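Side-chain contacts in hypothetical protein Atu0636 (Agrobacterium tumefaciens, PDB 2OZV), which is a predicted O-methyltransferase of the small-domain family, probably transferring a methyl group to a substrate that has not been identified: residues Ala50-Ala55 with Ala86-Arg91; Pro112-His117 with Ala209-Arg214; Asp151-Ala156 with Ile179-Ser184. All blocks are in the same frame, centred on the assembly; numbering follows the deposited sequence.

Contact 1 of 3, residues Ala50-Ala55 with Ala86-Arg91; sequences AGMAVA and AAFSAR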
ATOM      1  N   ALA B  50       9.922 -21.780  -3.931  1.00 45.68           N
ATOM      2  CA  ALA B  50      10.633 -20.489  -3.677  1.00 45.70           C
ATOM      3  C   ALA B  50      12.042 -20.792  -3.134  1.00 46.52           C
ATOM      4  O   ALA B  50      13.065 -20.297  -3.639  1.00 44.44           O
ATOM      5  CB  ALA B  50       9.871 -19.604  -2.702  1.00 46.66           C
ATOM      6  N   GLY B  51      12.095 -21.612  -2.080  1.00 46.65           N
ATOM      7  CA  GLY B  51      13.413 -22.001  -1.516  1.00 48.04           C
ATOM      8  C   GLY B  51      14.318 -22.647  -2.550  1.00 48.54           C
ATOM      9  O   GLY B  51      15.544 -22.414  -2.568  1.00 47.72           O
HETATM   10  N   MSE B  52      13.756 -23.483  -3.430  1.00 50.13           N
HETATM   11  CA  MSE B  52      14.549 -24.088  -4.492  1.00 52.62           C
HETATM   12  C   MSE B  52      15.091 -23.044  -5.458  1.00 49.70           C
HETATM   13  O   MSE B  52      16.235 -23.142  -5.883  1.00 49.65           O
HETATM   14  CB  MSE B  52      13.759 -25.172  -5.238  1.00 52.55           C
HETATM   15  CG  MSE B  52      13.413 -26.301  -4.302  1.00 54.65           C
HETATM   16 SE   MSE B  52      12.417 -27.738  -5.218  1.00 66.19          SE
HETATM   17  CE  MSE B  52      11.526 -28.425  -3.594  1.00 59.28           C
ATOM     18  N   ALA B  53      14.266 -22.056  -5.809  1.00 47.89           N
ATOM     19  CA  ALA B  53      14.705 -20.996  -6.717  1.00 47.11           C
ATOM     20  C   ALA B  53      15.824 -20.152  -6.084  1.00 46.39           C
ATOM     21  O   ALA B  53      16.751 -19.724  -6.793  1.00 47.08           O
ATOM     22  CB  ALA B  53      13.545 -20.119  -7.152  1.00 47.06           C
ATOM     23  N   VAL B  54      15.742 -19.918  -4.775  1.00 44.95           N
ATOM     24  CA  VAL B  54      16.822 -19.226  -4.061  1.00 45.20           C
ATOM     25  C   VAL B  54      18.119 -20.073  -4.157  1.00 45.48           C
ATOM     26  O   VAL B  54      19.173 -19.573  -4.554  1.00 45.87           O
ATOM     27  CB  VAL B  54      16.490 -19.009  -2.573  1.00 45.79           C
ATOM     28  CG1 VAL B  54      17.712 -18.403  -1.870  1.00 46.83           C
ATOM     29  CG2 VAL B  54      15.276 -18.080  -2.401  1.00 46.69           C
ATOM     30  N   ALA B  55      18.021 -21.363  -3.833  1.00 45.13           N
ATOM     31  CA  ALA B  55      19.222 -22.237  -3.840  1.00 45.74           C
ATOM     32  C   ALA B  55      19.844 -22.360  -5.229  1.00 46.05           C
ATOM     33  O   ALA B  55      21.076 -22.422  -5.373  1.00 46.60           O
ATOM     34  CB  ALA B  55      18.881 -23.628  -3.271  1.00 46.10           C
ATOM     35  N   ALA B  86      18.969 -31.502  -9.142  1.00 53.38           N
ATOM     36  CA  ALA B  86      20.113 -32.181  -8.533  1.00 53.08           C
ATOM     37  C   ALA B  86      21.322 -31.284  -8.276  1.00 53.07           C
ATOM     38  O   ALA B  86      22.119 -31.567  -7.384  1.00 52.92           O
ATOM     39  CB  ALA B  86      20.522 -33.423  -9.361  1.00 53.35           C
ATOM     40  N   ALA B  87      21.470 -30.215  -9.056  1.00 52.67           N
ATOM     41  CA  ALA B  87      22.618 -29.325  -8.879  1.00 52.71           C
ATOM     42  C   ALA B  87      22.635 -28.608  -7.507  1.00 51.95           C
ATOM     43  O   ALA B  87      23.711 -28.281  -6.991  1.00 52.85           O
ATOM     44  CB  ALA B  87      22.685 -28.306 -10.002  1.00 52.80           C
ATOM     45  N   PHE B  88      21.463 -28.390  -6.907  1.00 50.09           N
ATOM     46  CA  PHE B  88      21.384 -27.603  -5.661  1.00 48.93           C
ATOM     47  C   PHE B  88      20.638 -28.320  -4.528  1.00 47.52           C
ATOM     48  O   PHE B  88      20.582 -27.817  -3.418  1.00 47.54           O
ATOM     49  CB  PHE B  88      20.715 -26.256  -5.926  1.00 48.34           C
ATOM     50  CG  PHE B  88      19.319 -26.382  -6.476  1.00 49.23           C
ATOM     51  CD1 PHE B  88      18.253 -26.665  -5.629  1.00 48.49           C
ATOM     52  CD2 PHE B  88      19.089 -26.277  -7.848  1.00 50.01           C
ATOM     53  CE1 PHE B  88      16.947 -26.833  -6.140  1.00 48.94           C
ATOM     54  CE2 PHE B  88      17.803 -26.436  -8.374  1.00 52.45           C
ATOM     55  CZ  PHE B  88      16.726 -26.700  -7.507  1.00 49.96           C
ATOM     56  N   SER B  89      20.035 -29.463  -4.826  1.00 47.48           N
ATOM     57  CA  SER B  89      19.172 -30.154  -3.862  1.00 47.61           C
ATOM     58  C   SER B  89      19.872 -30.538  -2.553  1.00 46.96           C
ATOM     59  O   SER B  89      19.234 -30.605  -1.513  1.00 46.28           O
ATOM     60  CB  SER B  89      18.515 -31.380  -4.510  1.00 47.33           C
ATOM     61  OG  SER B  89      19.461 -32.392  -4.775  1.00 49.76           O
ATOM     62  N   ALA B  90      21.187 -30.756  -2.607  1.00 45.84           N
ATOM     63  CA  ALA B  90      21.954 -31.120  -1.410  1.00 45.61           C
ATOM     64  C   ALA B  90      21.891 -30.022  -0.362  1.00 45.72           C
ATOM     65  O   ALA B  90      22.080 -30.285   0.825  1.00 45.58           O
ATOM     66  CB  ALA B  90      23.399 -31.409  -1.764  1.00 46.01           C
ATOM     67  N   ARG B  91      21.640 -28.794  -0.808  1.00 45.13           N
ATOM     68  CA  ARG B  91      21.613 -27.639   0.082  1.00 45.42           C
ATOM     69  C   ARG B  91      20.211 -27.311   0.593  1.00 46.17           C
ATOM     70  O   ARG B  91      19.995 -26.254   1.203  1.00 46.59           O
ATOM     71  CB  ARG B  91      22.236 -26.431  -0.616  1.00 45.04           C
ATOM     72  CG  ARG B  91      23.711 -26.643  -0.889  1.00 44.97           C
ATOM     73  CD  ARG B  91      24.315 -25.410  -1.473  1.00 46.29           C
ATOM     74  NE  ARG B  91      24.060 -25.267  -2.907  1.00 45.59           N
ATOM     75  CZ  ARG B  91      23.308 -24.309  -3.440  1.00 46.04           C
ATOM     76  NH1 ARG B  91      22.695 -23.407  -2.665  1.00 46.05           N
ATOM     77  NH2 ARG B  91      23.199 -24.247  -4.762  1.00 46.71           N
TER
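Arg91 grips the backbone carbonyl of Ala55 with the outer edge of its guanidinium group. NH2 makes the main hydrogen bond to Ala55 O, 2.9 Å long with an N-H...O angle of 155°. NH1 adds a weak one to Ala55 O at 3.3 Å. The oxygen lies near the guanidinium plane, whereas NH2 stands above the carbonyl plane and not on a lone pair. NH1 also bonds Ala61 O, and weakly Leu58 O. The arginine thus links the last turn of helix 49-57 to the turn after it and the start of strand 61-67. Its positive charge probably suits Ala55 O, near the C-terminal end of the helix. A bend at chi3 (-80°) brings the guanidinium edge to this oxygen.

Beside it, Phe88 lays its ring against the same helix. Its CG sits between the backbone N and the carbonyl carbon (chi1 59°), which sends the ring toward Met52 and Ala55. One ring face looks at Met52 O, 3.8 Å above the plane and displaced toward the rim. Phe88 CE1 meets Met52 CB at 3.7 Å. Ala55 CB approaches obliquely, 3.9 Å from Phe88 CD1. Met52, a selenomethionine, crosses Phe88 at about a right angle. Its extended chain then carries the selenium away from the loop, and the side chain also packs on Leu80 and Ile92.

The contact joins the first helix after strand 38-42 to the loop that leads into edge strand 92-96. This helix follows a glycine-rich turn, an arrangement consistent with the Rossmann-like fold of class I methyltransferases.

Contact 2 of 3, residues Pro112-His117 with Ala209-Arg214; sequences PDEHFH and AIKGSR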
ATOM      1  N   PRO B 112      14.669 -23.199  15.145  1.00 48.47           N
ATOM      2  CA  PRO B 112      15.575 -22.688  16.188  1.00 48.34           C
ATOM      3  C   PRO B 112      15.511 -21.172  16.369  1.00 47.36           C
ATOM      4  O   PRO B 112      15.231 -20.446  15.414  1.00 46.16           O
ATOM      5  CB  PRO B 112      16.963 -23.119  15.695  1.00 48.29           C
ATOM      6  CG  PRO B 112      16.825 -23.271  14.221  1.00 49.22           C
ATOM      7  CD  PRO B 112      15.393 -23.638  13.936  1.00 49.35           C
ATOM      8  N   ASP B 113      15.759 -20.707  17.594  1.00 46.86           N
ATOM      9  CA  ASP B 113      15.788 -19.279  17.878  1.00 46.76           C
ATOM     10  C   ASP B 113      16.955 -18.599  17.163  1.00 45.87           C
ATOM     11  O   ASP B 113      18.087 -19.125  17.178  1.00 45.06           O
ATOM     12  CB  ASP B 113      15.982 -19.042  19.380  1.00 48.31           C
ATOM     13  CG  ASP B 113      14.762 -19.420  20.209  1.00 50.91           C
ATOM     14  OD1 ASP B 113      13.609 -19.326  19.726  1.00 53.50           O
ATOM     15  OD2 ASP B 113      14.974 -19.799  21.374  1.00 55.66           O
ATOM     16  N   GLU B 114      16.670 -17.451  16.535  1.00 44.45           N
ATOM     17  CA  GLU B 114      17.705 -16.519  16.078  1.00 44.59           C
ATOM     18  C   GLU B 114      18.818 -17.212  15.288  1.00 44.59           C
ATOM     19  O   GLU B 114      20.008 -17.091  15.607  1.00 44.77           O
ATOM     20  CB  GLU B 114      18.273 -15.725  17.266  1.00 45.28           C
ATOM     21  CG  GLU B 114      17.243 -14.755  17.819  1.00 46.28           C
ATOM     22  CD  GLU B 114      17.739 -13.991  19.026  1.00 51.60           C
ATOM     23  OE1 GLU B 114      17.874 -14.588  20.102  1.00 56.57           O
ATOM     24  OE2 GLU B 114      17.997 -12.792  18.894  1.00 56.48           O
ATOM     25  N   HIS B 115      18.404 -17.901  14.233  1.00 44.15           N
ATOM     26  CA  HIS B 115      19.277 -18.780  13.479  1.00 44.12           C
ATOM     27  C   HIS B 115      19.397 -18.385  12.005  1.00 44.49           C
ATOM     28  O   HIS B 115      20.449 -18.584  11.400  1.00 44.39           O
ATOM     29  CB  HIS B 115      18.745 -20.209  13.597  1.00 44.43           C
ATOM     30  CG  HIS B 115      19.522 -21.232  12.832  1.00 43.94           C
ATOM     31  ND1 HIS B 115      20.759 -21.694  13.243  1.00 45.82           N
ATOM     32  CD2 HIS B 115      19.213 -21.921  11.709  1.00 44.92           C
ATOM     33  CE1 HIS B 115      21.176 -22.621  12.396  1.00 46.63           C
ATOM     34  NE2 HIS B 115      20.254 -22.779  11.457  1.00 46.70           N
ATOM     35  N   PHE B 116      18.317 -17.841  11.427  1.00 42.64           N
ATOM     36  CA  PHE B 116      18.255 -17.634   9.978  1.00 43.82           C
ATOM     37  C   PHE B 116      18.566 -16.208   9.572  1.00 44.16           C
ATOM     38  O   PHE B 116      18.145 -15.260  10.245  1.00 44.77           O
ATOM     39  CB  PHE B 116      16.860 -18.020   9.460  1.00 43.17           C
ATOM     40  CG  PHE B 116      16.582 -19.516   9.531  1.00 43.12           C
ATOM     41  CD1 PHE B 116      17.129 -20.400   8.571  1.00 41.32           C
ATOM     42  CD2 PHE B 116      15.775 -20.034  10.562  1.00 44.40           C
ATOM     43  CE1 PHE B 116      16.875 -21.778   8.624  1.00 41.31           C
ATOM     44  CE2 PHE B 116      15.512 -21.413  10.635  1.00 42.66           C
ATOM     45  CZ  PHE B 116      16.071 -22.295   9.670  1.00 44.31           C
ATOM     46  N   HIS B 117      19.300 -16.058   8.468  1.00 43.99           N
ATOM     47  CA  HIS B 117      19.593 -14.737   7.897  1.00 44.22           C
ATOM     48  C   HIS B 117      18.413 -14.193   7.089  1.00 44.03           C
ATOM     49  O   HIS B 117      18.292 -12.981   6.905  1.00 44.56           O
ATOM     50  CB  HIS B 117      20.820 -14.838   6.996  1.00 44.41           C
ATOM     51  CG  HIS B 117      22.053 -15.313   7.726  1.00 44.41           C
ATOM     52  ND1 HIS B 117      22.520 -16.613   7.621  1.00 45.11           N
ATOM     53  CD2 HIS B 117      22.882 -14.677   8.589  1.00 46.50           C
ATOM     54  CE1 HIS B 117      23.607 -16.742   8.373  1.00 44.41           C
ATOM     55  NE2 HIS B 117      23.844 -15.585   8.973  1.00 43.68           N
ATOM     56  N   ALA B 209      11.483  -6.675   4.959  1.00 44.24           N
ATOM     57  CA  ALA B 209      11.585  -5.922   6.210  1.00 44.91           C
ATOM     58  C   ALA B 209      12.790  -6.469   6.969  1.00 45.19           C
ATOM     59  O   ALA B 209      13.266  -7.581   6.672  1.00 45.54           O
ATOM     60  CB  ALA B 209      10.275  -6.035   7.018  1.00 45.14           C
ATOM     61  N   ILE B 210      13.279  -5.673   7.904  1.00 45.10           N
ATOM     62  CA  ILE B 210      14.511  -5.968   8.613  1.00 45.10           C
ATOM     63  C   ILE B 210      14.165  -6.115  10.095  1.00 45.63           C
ATOM     64  O   ILE B 210      13.552  -5.213  10.684  1.00 45.69           O
ATOM     65  CB  ILE B 210      15.539  -4.841   8.379  1.00 46.01           C
ATOM     66  CG1 ILE B 210      15.942  -4.810   6.891  1.00 45.37           C
ATOM     67  CG2 ILE B 210      16.784  -5.032   9.262  1.00 44.42           C
ATOM     68  CD1 ILE B 210      16.599  -6.098   6.388  1.00 47.24           C
ATOM     69  N   LYS B 211      14.538  -7.250  10.691  1.00 45.46           N
ATOM     70  CA  LYS B 211      14.296  -7.454  12.121  1.00 46.25           C
ATOM     71  C   LYS B 211      14.964  -6.368  12.948  1.00 47.40           C
ATOM     72  O   LYS B 211      16.169  -6.116  12.824  1.00 46.45           O
ATOM     73  CB  LYS B 211      14.765  -8.845  12.578  1.00 47.24           C
ATOM     74  CG  LYS B 211      14.408  -9.141  14.051  1.00 45.78           C
ATOM     75  CD  LYS B 211      14.933 -10.519  14.466  1.00 45.47           C
ATOM     76  CE  LYS B 211      14.542 -10.844  15.904  1.00 46.49           C
ATOM     77  NZ  LYS B 211      15.058 -12.187  16.323  1.00 46.50           N
ATOM     78  N   GLY B 212      14.160  -5.712  13.777  1.00 46.74           N
ATOM     79  CA  GLY B 212      14.677  -4.743  14.756  1.00 46.84           C
ATOM     80  C   GLY B 212      14.856  -3.347  14.198  1.00 47.75           C
ATOM     81  O   GLY B 212      15.234  -2.432  14.920  1.00 46.96           O
ATOM     82  N   SER B 213      14.557  -3.156  12.909  1.00 47.58           N
ATOM     83  CA  SER B 213      14.623  -1.812  12.335  1.00 48.71           C
ATOM     84  C   SER B 213      13.427  -0.978  12.777  1.00 48.82           C
ATOM     85  O   SER B 213      12.312  -1.485  12.877  1.00 49.30           O
ATOM     86  CB  SER B 213      14.652  -1.888  10.805  1.00 48.99           C
ATOM     87  OG  SER B 213      14.486  -0.596  10.249  1.00 49.48           O
ATOM     88  N   ARG B 214      13.660   0.298  13.059  0.50 49.43           N
ATOM     89  CA  ARG B 214      12.565   1.194  13.410  0.50 49.94           C
ATOM     90  C   ARG B 214      12.308   2.246  12.308  0.50 49.65           C
ATOM     91  O   ARG B 214      11.677   3.283  12.549  0.50 49.26           O
ATOM     92  CB  ARG B 214      12.806   1.814  14.794  0.50 50.15           C
ATOM     93  CG  ARG B 214      12.901   0.764  15.921  0.50 50.53           C
ATOM     94  CD  ARG B 214      13.319   1.368  17.261  0.50 51.70           C
ATOM     95  NE  ARG B 214      13.908   0.351  18.138  0.50 55.85           N
ATOM     96  CZ  ARG B 214      15.213   0.218  18.383  0.50 56.72           C
ATOM     97  NH1 ARG B 214      15.641  -0.745  19.193  0.50 57.17           N
ATOM     98  NH2 ARG B 214      16.094   1.048  17.831  0.50 57.51           N
TER
HETATM   99  O   HOH W   1      17.447 -10.813  17.455  1.00 47.23           O
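Glu114 and Lys211 meet at the surface with their side chains crossing at about a right angle. The nearest approach is Glu114 CG to Lys211 NZ, 3.7 Å. The charged ends stand slightly further apart: Glu114 OE2 and Lys211 NZ form a long salt bridge of 4.0 Å. A water closes the gap. It donates to Glu114 OE2 over a short 2.5 Å and accepts from Lys211 NZ at 3.0 Å.

The ammonium group has firmer partners beyond the glutamate. Lys211 NZ hydrogen-bonds Met160 O and Ser157 O, near the end of helix 148-159. Lys211 reaches them with a fully extended chain, its CG anti to the backbone N (chi1 -175°), and the side chain also touches Phe186. Behind it, strand 204-211 ends in a type II turn from Ile210 to Ser213, where Gly212 takes the positive phi. Glu114 is fixed through its backbone, which pairs with Ala158 just ahead of strand 116-121.

The direct charge attraction is therefore probably modest. The lysine mainly satisfies two main-chain oxygens, and the glutamate probably helps to balance its charge, partly through the shared water.

Contact 3 of 3, residues Asp151-Ala156 with Ile179-Ser184; sequences DWIRTA and IAACGS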
ATOM      1  N   ASP B 151       0.714 -15.104  13.093  1.00 46.30           N
ATOM      2  CA  ASP B 151       1.433 -16.326  13.518  1.00 46.79           C
ATOM      3  C   ASP B 151       2.750 -16.523  12.772  1.00 46.26           C
ATOM      4  O   ASP B 151       3.799 -16.726  13.392  1.00 45.24           O
ATOM      5  CB  ASP B 151       0.575 -17.570  13.318  1.00 47.48           C
ATOM      6  CG  ASP B 151      -0.545 -17.695  14.344  1.00 50.35           C
ATOM      7  OD1 ASP B 151      -0.492 -17.039  15.415  1.00 54.61           O
ATOM      8  OD2 ASP B 151      -1.486 -18.471  14.077  1.00 52.72           O
ATOM      9  N   TRP B 152       2.695 -16.458  11.442  1.00 45.53           N
ATOM     10  CA  TRP B 152       3.879 -16.722  10.632  1.00 46.34           C
ATOM     11  C   TRP B 152       4.975 -15.672  10.824  1.00 46.25           C
ATOM     12  O   TRP B 152       6.146 -16.027  10.911  1.00 46.29           O
ATOM     13  CB  TRP B 152       3.506 -16.812   9.160  1.00 46.71           C
ATOM     14  CG  TRP B 152       2.796 -18.045   8.761  1.00 47.98           C
ATOM     15  CD1 TRP B 152       1.843 -18.724   9.455  1.00 49.67           C
ATOM     16  CD2 TRP B 152       2.964 -18.732   7.523  1.00 47.84           C
ATOM     17  NE1 TRP B 152       1.409 -19.818   8.724  1.00 49.92           N
ATOM     18  CE2 TRP B 152       2.089 -19.835   7.531  1.00 48.91           C
ATOM     19  CE3 TRP B 152       3.797 -18.530   6.418  1.00 47.97           C
ATOM     20  CZ2 TRP B 152       2.005 -20.730   6.461  1.00 48.40           C
ATOM     21  CZ3 TRP B 152       3.706 -19.409   5.350  1.00 48.69           C
ATOM     22  CH2 TRP B 152       2.812 -20.492   5.379  1.00 48.20           C
ATOM     23  N   ILE B 153       4.591 -14.392  10.903  1.00 46.28           N
ATOM     24  CA  ILE B 153       5.578 -13.331  11.129  1.00 46.37           C
ATOM     25  C   ILE B 153       6.120 -13.344  12.576  1.00 45.52           C
ATOM     26  O   ILE B 153       7.303 -13.067  12.786  1.00 46.73           O
ATOM     27  CB  ILE B 153       5.045 -11.943  10.658  1.00 46.59           C
ATOM     28  CG1 ILE B 153       4.946 -11.978   9.117  1.00 45.76           C
ATOM     29  CG2 ILE B 153       6.005 -10.810  11.053  1.00 45.74           C
ATOM     30  CD1 ILE B 153       4.114 -10.853   8.460  1.00 47.37           C
ATOM     31  N   ARG B 154       5.296 -13.711  13.558  1.00 45.69           N
ATOM     32  CA  ARG B 154       5.812 -13.969  14.901  1.00 45.78           C
ATOM     33  C   ARG B 154       6.918 -15.039  14.855  1.00 45.24           C
ATOM     34  O   ARG B 154       7.991 -14.842  15.408  1.00 44.74           O
ATOM     35  CB  ARG B 154       4.692 -14.422  15.846  1.00 46.21           C
ATOM     36  CG  ARG B 154       5.105 -14.573  17.305  1.00 47.99           C
ATOM     37  CD  ARG B 154       3.940 -15.138  18.136  1.00 48.03           C
ATOM     38  NE  ARG B 154       3.616 -16.476  17.653  1.00 53.18           N
ATOM     39  CZ  ARG B 154       2.427 -16.869  17.198  1.00 55.72           C
ATOM     40  NH1 ARG B 154       1.394 -16.033  17.198  1.00 54.90           N
ATOM     41  NH2 ARG B 154       2.271 -18.120  16.751  1.00 56.20           N
ATOM     42  N   THR B 155       6.652 -16.158  14.182  1.00 44.34           N
ATOM     43  CA  THR B 155       7.675 -17.211  14.025  1.00 44.49           C
ATOM     44  C   THR B 155       8.896 -16.687  13.255  1.00 44.85           C
ATOM     45  O   THR B 155      10.032 -16.932  13.661  1.00 44.66           O
ATOM     46  CB  THR B 155       7.064 -18.461  13.381  1.00 44.57           C
ATOM     47  OG1 THR B 155       6.108 -19.020  14.298  1.00 45.05           O
ATOM     48  CG2 THR B 155       8.174 -19.514  13.020  1.00 44.51           C
ATOM     49  N   ALA B 156       8.668 -15.958  12.158  1.00 44.88           N
ATOM     50  CA  ALA B 156       9.785 -15.441  11.341  1.00 45.12           C
ATOM     51  C   ALA B 156      10.725 -14.614  12.209  1.00 45.38           C
ATOM     52  O   ALA B 156      11.948 -14.750  12.107  1.00 45.38           O
ATOM     53  CB  ALA B 156       9.282 -14.598  10.118  1.00 45.40           C
ATOM     54  N   ILE B 179       1.361  -5.256   7.697  1.00 44.93           N
ATOM     55  CA  ILE B 179       1.943  -4.182   8.494  1.00 44.94           C
ATOM     56  C   ILE B 179       1.697  -4.414   9.979  1.00 44.60           C
ATOM     57  O   ILE B 179       2.623  -4.236  10.792  1.00 45.21           O
ATOM     58  CB  ILE B 179       1.405  -2.786   8.041  1.00 44.88           C
ATOM     59  CG1 ILE B 179       1.876  -2.479   6.601  1.00 44.75           C
ATOM     60  CG2 ILE B 179       1.752  -1.684   9.075  1.00 44.79           C
ATOM     61  CD1 ILE B 179       1.085  -1.270   5.946  1.00 44.04           C
ATOM     62  N   ALA B 180       0.486  -4.825  10.349  1.00 44.56           N
ATOM     63  CA  ALA B 180       0.170  -5.068  11.770  1.00 45.18           C
ATOM     64  C   ALA B 180       1.014  -6.216  12.349  1.00 45.46           C
ATOM     65  O   ALA B 180       1.496  -6.132  13.479  1.00 45.46           O
ATOM     66  CB  ALA B 180      -1.300  -5.350  11.955  1.00 44.81           C
ATOM     67  N   ALA B 181       1.192  -7.272  11.557  1.00 44.89           N
ATOM     68  CA  ALA B 181       1.944  -8.450  12.003  1.00 45.37           C
ATOM     69  C   ALA B 181       3.429  -8.105  12.176  1.00 46.43           C
ATOM     70  O   ALA B 181       4.102  -8.641  13.068  1.00 46.90           O
ATOM     71  CB  ALA B 181       1.770  -9.594  11.002  1.00 46.05           C
ATOM     72  N   CYS B 182       3.940  -7.212  11.334  1.00 45.40           N
ATOM     73  CA  CYS B 182       5.329  -6.752  11.466  1.00 46.72           C
ATOM     74  C   CYS B 182       5.553  -5.950  12.740  1.00 47.98           C
ATOM     75  O   CYS B 182       6.673  -5.954  13.293  1.00 48.31           O
ATOM     76  CB  CYS B 182       5.777  -5.969  10.232  1.00 46.80           C
ATOM     77  SG  CYS B 182       6.053  -7.026   8.779  1.00 47.49           S
ATOM     78  N   GLY B 183       4.526  -5.233  13.206  0.50 48.51           N
ATOM     79  CA  GLY B 183       4.632  -4.373  14.405  0.50 49.60           C
ATOM     80  C   GLY B 183       5.581  -4.817  15.518  0.50 50.12           C
ATOM     81  O   GLY B 183       5.487  -5.936  16.021  0.50 50.92           O
ATOM     82  N   SER B 184       6.503  -3.929  15.891  0.50 50.11           N
ATOM     83  CA  SER B 184       7.499  -4.173  16.949  0.50 50.37           C
ATOM     84  C   SER B 184       8.393  -5.398  16.723  0.50 50.10           C
ATOM     85  O   SER B 184       9.101  -5.844  17.636  0.50 50.42           O
ATOM     86  CB  SER B 184       6.844  -4.237  18.334  0.50 50.87           C
ATOM     87  OG  SER B 184       6.589  -5.577  18.703  0.50 52.13           O
TER
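Ile153 turns both its branches onto Ala181 through its first torsion. At chi1 -69°, CG1 lies beside the backbone N and CG2 is anti to it. An extended chi2 of 165° then pushes CD1 forward. The two residues belong to helices 148-159 and 175-182, which flank strand 164-170 in the chain. They pack side by side on one face of the sheet, whose strand order fits the Rossmann-like fold of class I methyltransferases.

The backbones come close here, with Ile153 CA and Ala181 CA 6.1 Å apart, and the small alanine leaves room for the isoleucine. Ile153 CD1 touches Ala181 CB at 3.7 Å. The same methyl faces Cys182 SG more loosely, 4.3 Å from Ile153 CD1, although the CB of Cys182 points away from the other helix. The contact is apolar and buried, with no hydrogen bond across it. Toward the sheet, Ile153 packs on Met121, Leu168 and Phe186, while Cys182 packs on Leu166 and Leu189. Earlier in helix 175-182, Ile179 packs on Val175 of the second subunit.

Next to Ile153, the end of Arg154 leads away from the contact and turns back to its own helix. Its NH1 makes a salt bridge to Asp151 OD1 at 2.8 Å, meeting the carboxylate on its anti side, somewhat out of the carboxylate plane. Arg102 brings a like charge close to Arg154 NH1, so the aspartate probably eases the repulsion.

The second branch of Ile153 ends on backbone: CG2 rests 3.5 Å from Ala181 O, an oxygen that also accepts a hydrogen bond from Arg185 NH2.

Overall arrangement
From the N terminus, contact 1 comes first. It closes a loop that runs from helix 49-57 through strand 61-67 and helix 70-80, and ends just before edge strand 92-96. Contact 2 opens after this and closes much later. Contact 3 is nested inside that long loop. No loops cross. Contacts 2 and 3 are neighbours, with centres about 11 Å apart. Contact 1 lies on the opposite side of the chain's centre from contact 3, their centres about 26 Å apart. Contact 1 ties a helix to the loop before strand 92-96, contact 2 the lead-in of strand 116-121 to the end of strand 204-211, and contact 3 two helices on one face of the sheet.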